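PDB 6HBS: aminopentol aminotransferase from Sphingopyxis macrogoltabida, which transfers the amino group of hydrolysed fumonisin B1 (aminopentol) to pyruvate or other alpha-keto acids, using pyridoxal 5'-phosphate as cofactor. Local coordinates for residues 29-34 with 369-374; 93-98 with 112-117; 235-240 with 312-317. All coordinates share one frame; numbering follows the deposited sequence.

The three contacts are spread over one class-III aminotransferase chain and do not touch one another. Contacts 1 and 2 lie on opposite sides of its centre, about 35 Å apart between centres; the centre of contact 3 is about 25 Å from that of contact 1 and about 24 Å from that of contact 2. Contact 2 runs into the cofactor site directly, since residues 112-117 end at Asn117, beside the pyridoxal phosphate. The other two approach it from further off: the side chain of Arg237 in contact 3 is about 10 Å from the cofactor and about 6 Å from that of Lys258, its attachment residue by similarity, whereas the side chain of His373 in contact 1 is about 13 Å from the cofactor.

Contact 1. Residues 29-34 with 369-374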
loop_
_atom_site.group_PDB
_atom_site.type_symbol
_atom_site.label_atom_id
_atom_site.label_comp_id
_atom_site.label_asym_id
_atom_site.label_seq_id
_atom_site.Cartn_x
_atom_site.Cartn_y
_atom_site.Cartn_z
ATOM N N ARG A 29 10.564 -1.142 -19.998
ATOM C CA ARG A 29 11.309 -0.059 -20.631
ATOM C C ARG A 29 12.793 -0.427 -20.857
ATOM O O ARG A 29 13.373 -0.006 -21.851
ATOM C CB ARG A 29 11.211 1.192 -19.752
ATOM C CG ARG A 29 11.990 2.386 -20.277
ATOM C CD ARG A 29 11.463 3.703 -19.741
ATOM N NE ARG A 29 11.567 4.720 -20.780
ATOM C CZ ARG A 29 12.650 5.457 -21.029
ATOM N NH1 ARG A 29 12.720 6.148 -22.156
ATOM N NH2 ARG A 29 13.645 5.513 -20.156
ATOM N N LEU A 30 13.413 -1.145 -19.912
ATOM C CA LEU A 30 14.850 -1.465 -19.951
ATOM C C LEU A 30 15.108 -2.907 -20.415
ATOM O O LEU A 30 16.244 -3.352 -20.293
ATOM C CB LEU A 30 15.449 -1.268 -18.553
ATOM C CG LEU A 30 15.406 0.160 -18.006
ATOM C CD1 LEU A 30 16.003 0.211 -16.599
ATOM C CD2 LEU A 30 16.135 1.116 -18.939
ATOM N N LEU A 31 14.080 -3.607 -20.934
ATOM C CA LEU A 31 14.217 -5.000 -21.417
ATOM C C LEU A 31 14.233 -5.029 -22.933
ATOM O O LEU A 31 13.806 -4.081 -23.573
ATOM C CB LEU A 31 13.065 -5.853 -20.886
ATOM C CG LEU A 31 13.153 -6.206 -19.406
ATOM C CD1 LEU A 31 11.857 -6.829 -18.917
ATOM C CD2 LEU A 31 14.335 -7.129 -19.134
ATOM N N PRO A 32 14.711 -6.122 -23.568
ATOM C CA PRO A 32 14.549 -6.269 -25.017
ATOM C C PRO A 32 13.088 -6.092 -25.429
ATOM O O PRO A 32 12.162 -6.367 -24.658
ATOM C CB PRO A 32 15.113 -7.668 -25.325
ATOM C CG PRO A 32 16.118 -7.896 -24.193
ATOM C CD PRO A 32 15.509 -7.202 -22.973
ATOM N N PRO A 33 12.829 -5.615 -26.666
ATOM C CA PRO A 33 11.469 -5.274 -27.088
ATOM C C PRO A 33 10.531 -6.481 -27.192
ATOM O O PRO A 33 9.322 -6.313 -27.177
ATOM C CB PRO A 33 11.693 -4.591 -28.454
ATOM C CG PRO A 33 12.986 -5.193 -28.958
ATOM C CD PRO A 33 13.827 -5.332 -27.708
ATOM N N GLU A 34 11.104 -7.688 -27.246
ATOM C CA GLU A 34 10.346 -8.932 -27.323
ATOM C C GLU A 34 9.578 -9.213 -26.026
ATOM O O GLU A 34 8.652 -10.014 -26.029
ATOM C CB GLU A 34 11.288 -10.106 -27.603
ATOM C CG GLU A 34 11.937 -10.034 -28.979
ATOM C CD GLU A 34 13.331 -9.444 -29.045
ATOM O OE1 GLU A 34 13.693 -8.633 -28.168
ATOM O OE2 GLU A 34 14.049 -9.798 -29.989
ATOM N N GLY A 369 9.377 -20.178 -24.667
ATOM C CA GLY A 369 8.372 -20.224 -23.615
ATOM C C GLY A 369 8.953 -20.196 -22.212
ATOM O O GLY A 369 8.416 -20.825 -21.329
ATOM N N VAL A 370 10.032 -19.438 -22.004
ATOM C CA VAL A 370 10.640 -19.276 -20.700
ATOM C C VAL A 370 10.830 -17.777 -20.474
ATOM O O VAL A 370 11.269 -17.089 -21.378
ATOM C CB VAL A 370 11.986 -20.015 -20.627
ATOM C CG1 VAL A 370 12.823 -19.627 -19.424
ATOM C CG2 VAL A 370 11.773 -21.517 -20.690
ATOM N N TYR A 371 10.436 -17.303 -19.287
ATOM C CA TYR A 371 10.654 -15.926 -18.895
ATOM C C TYR A 371 11.772 -15.905 -17.855
ATOM O O TYR A 371 11.560 -16.253 -16.706
ATOM C CB TYR A 371 9.372 -15.297 -18.334
ATOM C CG TYR A 371 9.364 -13.787 -18.249
ATOM C CD1 TYR A 371 10.216 -13.101 -17.389
ATOM C CD2 TYR A 371 8.482 -13.036 -19.017
ATOM C CE1 TYR A 371 10.195 -11.708 -17.304
ATOM C CE2 TYR A 371 8.443 -11.645 -18.937
ATOM C CZ TYR A 371 9.299 -10.983 -18.071
ATOM O OH TYR A 371 9.254 -9.632 -18.003
ATOM N N VAL A 372 12.936 -15.418 -18.275
ATOM C CA VAL A 372 14.069 -15.167 -17.407
ATOM C C VAL A 372 14.504 -13.706 -17.600
ATOM O O VAL A 372 14.161 -13.057 -18.593
ATOM C CB VAL A 372 15.239 -16.117 -17.711
ATOM C CG1 VAL A 372 14.948 -17.532 -17.270
ATOM C CG2 VAL A 372 15.656 -16.056 -19.175
ATOM N N HIS A 373 15.275 -13.193 -16.643
ATOM C CA HIS A 373 15.514 -11.771 -16.539
ATOM C C HIS A 373 16.999 -11.485 -16.629
ATOM O O HIS A 373 17.773 -12.083 -15.895
ATOM C CB HIS A 373 14.912 -11.216 -15.247
ATOM C CG HIS A 373 14.665 -9.739 -15.281
ATOM N ND1 HIS A 373 15.671 -8.805 -15.453
ATOM C CD2 HIS A 373 13.530 -9.032 -15.086
ATOM C CE1 HIS A 373 15.149 -7.596 -15.446
ATOM N NE2 HIS A 373 13.831 -7.704 -15.227
ATOM N N PRO A 374 17.435 -10.576 -17.531
ATOM C CA PRO A 374 18.857 -10.289 -17.696
ATOM C C PRO A 374 19.499 -9.320 -16.694
ATOM O O PRO A 374 20.736 -9.231 -16.719
ATOM C CB PRO A 374 18.893 -9.655 -19.095
ATOM C CG PRO A 374 17.603 -8.931 -19.192
ATOM C CD PRO A 374 16.618 -9.861 -18.525
#
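Leu31 reaches from the loop 29-34 into the turn that follows strand 370-371, and nearly everything here happens at its branched end. The tight part is CD2. Leu31 CD2 meets the Pro374 ring, 3.6 Å from Pro374 CD and about as close to Pro374 CG, with the leucine and proline side chains crossing at about a right angle. Leu31 CD2 also lies over one face of the His373 imidazole in a CH-pi contact, 4.1 Å from the ring centroid and 24° off the normal, so that it is displaced toward the rim on the CE1 and NE2 side. With CG anti to the carbonyl carbon (chi1 -74°), the leucine carries both methyls forward, CD2 to the proline and histidine, CD1 to Tyr371. The second branch packs more loosely: Leu31 CD1 is 3.9 Å from Tyr371 OH, a van der Waals contact of a methyl with the hydroxyl oxygen. The loose side lies to either end of the loop: Arg29 before Leu31, and Pro33 and Glu34 after the buried Pro32, are exposed and do not touch residues 369-374.

His373 has its polar partner close by in sequence: ND1 bonds to the backbone N of Tyr375, whose ring also meets the imidazole edge-to-face. Tyr359 of helix 356-367 lies against both Pro32 and Pro374, and its hydroxyl bonds to Leu30 O. That helix ends in a Schellman motif with Gly369 as C-prime residue, which hands the chain on to strand 370-371 at the border of the four-stranded sheet, where Tyr371 pairs by its backbone with Ile56 and Tyr58 and its side chain packs on Thr89 of the second subunit.

Contact 2. Residues 93-98 with 112-117. With PLP (pyridoxal-5'-phosphate), chain C.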
loop_
_atom_site.group_PDB
_atom_site.type_symbol
_atom_site.label_atom_id
_atom_site.label_comp_id
_atom_site.label_asym_id
_atom_site.label_seq_id
_atom_site.Cartn_x
_atom_site.Cartn_y
_atom_site.Cartn_z
ATOM N N GLU A 93 -11.560 -10.355 13.490
ATOM C CA GLU A 93 -10.957 -11.191 14.512
ATOM C C GLU A 93 -9.739 -11.973 13.977
ATOM O O GLU A 93 -8.858 -12.279 14.758
ATOM C CB GLU A 93 -11.990 -12.180 15.073
ATOM C CG GLU A 93 -12.563 -13.133 14.035
ATOM C CD GLU A 93 -13.701 -14.012 14.540
ATOM O OE1 GLU A 93 -14.165 -13.800 15.681
ATOM O OE2 GLU A 93 -14.116 -14.882 13.797
ATOM N N ILE A 94 -9.703 -12.351 12.691
ATOM C CA ILE A 94 -8.601 -13.203 12.182
ATOM C C ILE A 94 -7.261 -12.442 12.161
ATOM O O ILE A 94 -6.206 -13.092 12.054
ATOM C CB ILE A 94 -8.884 -13.871 10.826
ATOM C CG1 ILE A 94 -8.916 -12.885 9.669
ATOM C CG2 ILE A 94 -10.145 -14.717 10.871
ATOM C CD1 ILE A 94 -8.872 -13.540 8.333
ATOM N N MET A 95 -7.291 -11.105 12.268
ATOM C CA MET A 95 -6.068 -10.308 12.484
ATOM C C MET A 95 -5.285 -10.832 13.695
ATOM O O MET A 95 -4.046 -10.918 13.648
ATOM C CB MET A 95 -6.356 -8.817 12.670
ATOM C CG MET A 95 -5.087 -7.963 12.707
ATOM S SD MET A 95 -5.462 -6.217 12.924
ATOM C CE MET A 95 -3.806 -5.526 12.893
ATOM N N VAL A 96 -6.003 -11.208 14.753
ATOM C CA VAL A 96 -5.390 -11.732 15.960
ATOM C C VAL A 96 -4.729 -13.082 15.656
ATOM O O VAL A 96 -3.583 -13.315 16.080
ATOM C CB VAL A 96 -6.379 -11.819 17.144
ATOM C CG1 VAL A 96 -5.697 -12.382 18.389
ATOM C CG2 VAL A 96 -6.992 -10.464 17.444
ATOM N N ASN A 97 -5.427 -13.952 14.926
ATOM C CA ASN A 97 -4.913 -15.266 14.544
ATOM C C ASN A 97 -3.656 -15.116 13.673
ATOM O O ASN A 97 -2.700 -15.859 13.847
ATOM C CB ASN A 97 -5.966 -16.102 13.826
ATOM C CG ASN A 97 -7.138 -16.380 14.741
ATOM O OD1 ASN A 97 -7.877 -15.484 15.096
ATOM N ND2 ASN A 97 -7.257 -17.599 15.197
ATOM N N LEU A 98 -3.683 -14.167 12.738
ATOM C CA LEU A 98 -2.527 -13.945 11.856
ATOM C C LEU A 98 -1.323 -13.457 12.678
ATOM O O LEU A 98 -0.224 -13.992 12.507
ATOM C CB LEU A 98 -2.890 -12.965 10.744
ATOM C CG LEU A 98 -1.735 -12.515 9.862
ATOM C CD1 LEU A 98 -1.109 -13.684 9.119
ATOM C CD2 LEU A 98 -2.196 -11.432 8.925
ATOM N N ALA A 112 3.508 -8.126 15.825
ATOM C CA ALA A 112 3.423 -7.826 14.404
ATOM C C ALA A 112 2.534 -6.600 14.141
ATOM O O ALA A 112 1.567 -6.374 14.832
ATOM C CB ALA A 112 2.901 -9.034 13.692
ATOM N N MET A 113 2.864 -5.856 13.079
ATOM C CA MET A 113 2.004 -4.854 12.502
ATOM C C MET A 113 1.858 -5.164 11.004
ATOM O O MET A 113 2.844 -5.614 10.372
ATOM C CB MET A 113 2.580 -3.449 12.717
ATOM C CG MET A 113 2.690 -3.081 14.190
ATOM S SD MET A 113 3.560 -1.518 14.439
ATOM C CE MET A 113 2.319 -0.332 13.937
ATOM N N PHE A 114 0.636 -4.989 10.459
ATOM C CA PHE A 114 0.326 -5.318 9.082
ATOM C C PHE A 114 0.026 -4.036 8.327
ATOM O O PHE A 114 -0.651 -3.126 8.866
ATOM C CB PHE A 114 -0.815 -6.344 9.003
ATOM C CG PHE A 114 -0.451 -7.640 9.685
ATOM C CD1 PHE A 114 0.532 -8.454 9.156
ATOM C CD2 PHE A 114 -1.013 -7.992 10.901
ATOM C CE1 PHE A 114 0.947 -9.593 9.825
ATOM C CE2 PHE A 114 -0.572 -9.117 11.583
ATOM C CZ PHE A 114 0.411 -9.906 11.051
ATOM N N CYS A 115 0.498 -4.001 7.078
ATOM C CA CYS A 115 0.348 -2.878 6.143
ATOM C C CYS A 115 0.150 -3.440 4.728
ATOM O O CYS A 115 -0.212 -4.615 4.582
ATOM C CB CYS A 115 1.556 -1.951 6.251
ATOM S SG CYS A 115 3.123 -2.869 6.224
ATOM N N LYS A 116 0.309 -2.611 3.688
ATOM C CA LYS A 116 0.074 -3.091 2.333
ATOM C C LYS A 116 1.387 -3.369 1.600
ATOM O O LYS A 116 1.575 -4.465 1.102
ATOM C CB LYS A 116 -0.767 -2.108 1.521
ATOM C CG LYS A 116 -2.249 -2.124 1.852
ATOM C CD LYS A 116 -2.986 -3.411 1.502
ATOM C CE LYS A 116 -3.327 -4.228 2.721
ATOM N NZ LYS A 116 -4.292 -5.286 2.396
ATOM N N ASN A 117 2.212 -2.329 1.462
ATOM C CA ASN A 117 3.411 -2.342 0.665
ATOM C C ASN A 117 4.591 -2.724 1.558
ATOM O O ASN A 117 4.595 -2.380 2.738
ATOM C CB ASN A 117 3.737 -0.976 0.061
ATOM C CG ASN A 117 2.635 -0.368 -0.785
ATOM O OD1 ASN A 117 2.141 -0.994 -1.721
ATOM N ND2 ASN A 117 2.301 0.899 -0.527
HETATM N N1 PLP C . 12.499 -4.107 0.425
HETATM C C2 PLP C . 12.999 -5.028 -0.428
HETATM C C2A PLP C . 14.252 -5.806 -0.103
HETATM C C3 PLP C . 12.272 -5.325 -1.658
HETATM O O3 PLP C . 12.735 -6.248 -2.528
HETATM C C4 PLP C . 11.010 -4.604 -1.942
HETATM C C4A PLP C . 10.286 -4.945 -3.195
HETATM C C5 PLP C . 10.603 -3.566 -0.948
HETATM C C6 PLP C . 11.370 -3.401 0.199
HETATM C C5A PLP C . 9.339 -2.724 -1.111
HETATM O O4P PLP C . 8.156 -3.554 -1.234
HETATM P P PLP C . 6.976 -2.901 -2.115
HETATM O O1P PLP C . 7.409 -2.844 -3.509
HETATM O O2P PLP C . 6.813 -1.514 -1.560
HETATM O O3P PLP C . 5.854 -3.879 -1.845
#
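Phe114 and Leu98 meet because of their first torsions: Phe114 has CG anti to its carbonyl carbon (chi1 -61°), which lifts the ring off the strand toward the helix, while Leu98 has CG anti to its nitrogen (chi1 173°) and leans out to meet it. The leucine methyl CD2 settles over the middle of one ring face, 3.7 Å from the Phe114 centroid and only 12° off the normal, a well-centred CH-pi contact. Leu98 CG follows at the far end of the ring, 3.6 Å from Phe114 CZ. Met95, one turn earlier on the helix, has a fully extended chain, and its CE methyl arrives at the ring edge, near the ring plane, 4.2 Å from Phe114 CD2. One residue thus lies on a face and the other at the rim. With an alanine here the ring would be gone, and Leu98 and Met95 would probably face a gap, their methyls left without the surface they pack on.

This is helix 94-105 laid on strand 111-115, the outermost strand of the seven-stranded mixed sheet of the fold type I aminotransferases; its neighbour is the antiparallel strand 267-271, whose Ala268 also touches Phe114. Met295 of helix 292-307 packs on both Met95 and Leu98. The second subunit takes part too: Tyr23 of that subunit packs on Met95 and bonds through its hydroxyl to Phe114 O. Past the strand the chain reaches Asn117, which stands at the N-cap position of helix 118-133 without a side-chain capping bond; Asn117 CB is 3.5 Å from O2P of the pyridoxal phosphate. Its amide points to the dimer partner instead: OD1 bonds to NE1 of Trp289 of the second subunit and ND2 to OD2 of Asp120 of the second subunit.

Contact 3. Residues 235-240 with 312-317; sequences GFRVAR and ETLIAS
Arg240 and Glu312 face each other end-on in a two-bond salt bridge. NH2 of Arg240 gives a nearly straight bond (173°) to OE1 of Glu312 at 2.8 Å, and NH1 of Arg240 reaches OE2 of Glu312 at 2.9 Å. Each oxygen accepts on its syn lone pair, and the guanidinium and carboxylate planes are only 7° apart, so the two flat groups share almost one plane. The arginine chain is extended from CG to NE; the glutamate bends at chi2 (77°) to turn its carboxylate toward it. Further in, the contact is apolar and looser, with CG of Arg237 lying 4.3 Å from CD1 of Leu314.

Outside the pair, backbone carbonyls restrain both arginines. Arg240 NE bonds to Ile305 O and its NH2 also to Thr308 O, which restrains the rotation of the guanidinium. Arg237 sends NE to Leu380 O and NH1 to Gly63 O, leaving its aliphatic part for the leucine. The contact therefore ties the loop between strands 226-230 and 253-256 to the first turns of helix 310-332, with the end of helix 292-307 lying alongside.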
loop_
_atom_site.group_PDB
_atom_site.type_symbol
_atom_site.label_atom_id
_atom_site.label_comp_id
_atom_site.label_asym_id
_atom_site.label_seq_id
_atom_site.Cartn_x
_atom_site.Cartn_y
_atom_site.Cartn_z
ATOM N N GLY A 235 12.293 -13.291 2.241
ATOM C CA GLY A 235 11.564 -13.953 3.280
ATOM C C GLY A 235 10.830 -15.185 2.733
ATOM O O GLY A 235 10.220 -15.136 1.669
ATOM N N PHE A 236 11.026 -16.308 3.426
ATOM C CA PHE A 236 10.419 -17.607 3.197
ATOM C C PHE A 236 10.974 -18.329 1.968
ATOM O O PHE A 236 10.516 -19.442 1.677
ATOM C CB PHE A 236 8.893 -17.521 3.116
ATOM C CG PHE A 236 8.315 -17.055 4.415
ATOM C CD1 PHE A 236 8.586 -17.743 5.575
ATOM C CD2 PHE A 236 7.483 -15.946 4.474
ATOM C CE1 PHE A 236 8.042 -17.330 6.773
ATOM C CE2 PHE A 236 6.928 -15.554 5.680
ATOM C CZ PHE A 236 7.208 -16.238 6.818
ATOM N N ARG A 237 11.976 -17.767 1.294
ATOM C CA ARG A 237 12.717 -18.543 0.297
ATOM C C ARG A 237 14.132 -18.897 0.826
ATOM O O ARG A 237 14.843 -19.684 0.209
ATOM C CB ARG A 237 12.743 -17.821 -1.052
ATOM C CG ARG A 237 11.505 -18.013 -1.913
ATOM C CD ARG A 237 11.731 -17.403 -3.278
ATOM N NE ARG A 237 10.579 -17.516 -4.135
ATOM C CZ ARG A 237 9.586 -16.626 -4.181
ATOM N NH1 ARG A 237 9.583 -15.614 -3.319
ATOM N NH2 ARG A 237 8.615 -16.755 -5.083
ATOM N N VAL A 238 14.531 -18.347 1.971
ATOM C CA VAL A 238 15.803 -18.703 2.617
ATOM C C VAL A 238 15.527 -19.692 3.762
ATOM O O VAL A 238 16.247 -20.661 3.938
ATOM C CB VAL A 238 16.570 -17.450 3.089
ATOM C CG1 VAL A 238 17.785 -17.811 3.937
ATOM C CG2 VAL A 238 16.979 -16.583 1.917
ATOM N N ALA A 239 14.478 -19.445 4.540
ATOM C CA ALA A 239 14.159 -20.215 5.708
ATOM C C ALA A 239 12.679 -20.007 6.057
ATOM O O ALA A 239 12.027 -19.164 5.416
ATOM C CB ALA A 239 15.062 -19.780 6.850
ATOM N N ARG A 240 12.193 -20.744 7.074
ATOM C CA ARG A 240 10.808 -20.632 7.593
ATOM C C ARG A 240 10.754 -19.578 8.719
ATOM O O ARG A 240 9.753 -19.410 9.435
ATOM C CB ARG A 240 10.309 -22.009 8.054
ATOM C CG ARG A 240 10.059 -22.983 6.908
ATOM C CD ARG A 240 9.678 -24.383 7.360
ATOM N NE ARG A 240 9.228 -25.235 6.257
ATOM C CZ ARG A 240 10.039 -25.932 5.451
ATOM N NH1 ARG A 240 11.345 -25.888 5.655
ATOM N NH2 ARG A 240 9.554 -26.592 4.413
ATOM N N GLU A 312 12.097 -26.946 0.465
ATOM C CA GLU A 312 13.019 -27.965 -0.063
ATOM C C GLU A 312 12.697 -28.204 -1.538
ATOM O O GLU A 312 13.608 -28.265 -2.383
ATOM C CB GLU A 312 12.916 -29.230 0.782
ATOM C CG GLU A 312 13.376 -29.021 2.202
ATOM C CD GLU A 312 12.383 -28.305 3.106
ATOM O OE1 GLU A 312 11.194 -28.234 2.784
ATOM O OE2 GLU A 312 12.835 -27.773 4.091
ATOM N N THR A 313 11.394 -28.210 -1.870
ATOM C CA THR A 313 10.979 -28.399 -3.247
ATOM C C THR A 313 11.551 -27.285 -4.142
ATOM O O THR A 313 12.153 -27.550 -5.212
ATOM C CB THR A 313 9.451 -28.500 -3.336
ATOM O OG1 THR A 313 9.068 -29.617 -2.531
ATOM C CG2 THR A 313 8.946 -28.663 -4.744
ATOM N N LEU A 314 11.334 -26.016 -3.766
ATOM C CA LEU A 314 11.713 -24.904 -4.698
ATOM C C LEU A 314 13.251 -24.752 -4.741
ATOM O O LEU A 314 13.783 -24.399 -5.753
ATOM C CB LEU A 314 10.993 -23.593 -4.357
ATOM C CG LEU A 314 11.258 -22.923 -3.017
ATOM C CD1 LEU A 314 12.459 -21.989 -3.101
ATOM C CD2 LEU A 314 10.001 -22.150 -2.590
ATOM N N ILE A 315 13.936 -25.126 -3.672
ATOM C CA ILE A 315 15.416 -25.151 -3.656
ATOM C C ILE A 315 15.933 -26.247 -4.620
ATOM O O ILE A 315 16.812 -26.003 -5.470
ATOM C CB ILE A 315 15.942 -25.313 -2.221
ATOM C CG1 ILE A 315 15.724 -24.035 -1.411
ATOM C CG2 ILE A 315 17.424 -25.701 -2.212
ATOM C CD1 ILE A 315 16.146 -24.153 0.018
ATOM N N ALA A 316 15.368 -27.455 -4.523
ATOM C CA ALA A 316 15.744 -28.565 -5.441
ATOM C C ALA A 316 15.539 -28.137 -6.898
ATOM O O ALA A 316 16.404 -28.322 -7.725
ATOM C CB ALA A 316 14.960 -29.801 -5.086
ATOM N N SER A 317 14.424 -27.473 -7.223
ATOM C CA SER A 317 14.207 -27.004 -8.602
ATOM C C SER A 317 15.283 -26.003 -9.013
ATOM O O SER A 317 15.781 -26.056 -10.167
ATOM C CB SER A 317 12.818 -26.412 -8.808
ATOM O OG SER A 317 11.854 -27.402 -8.525
#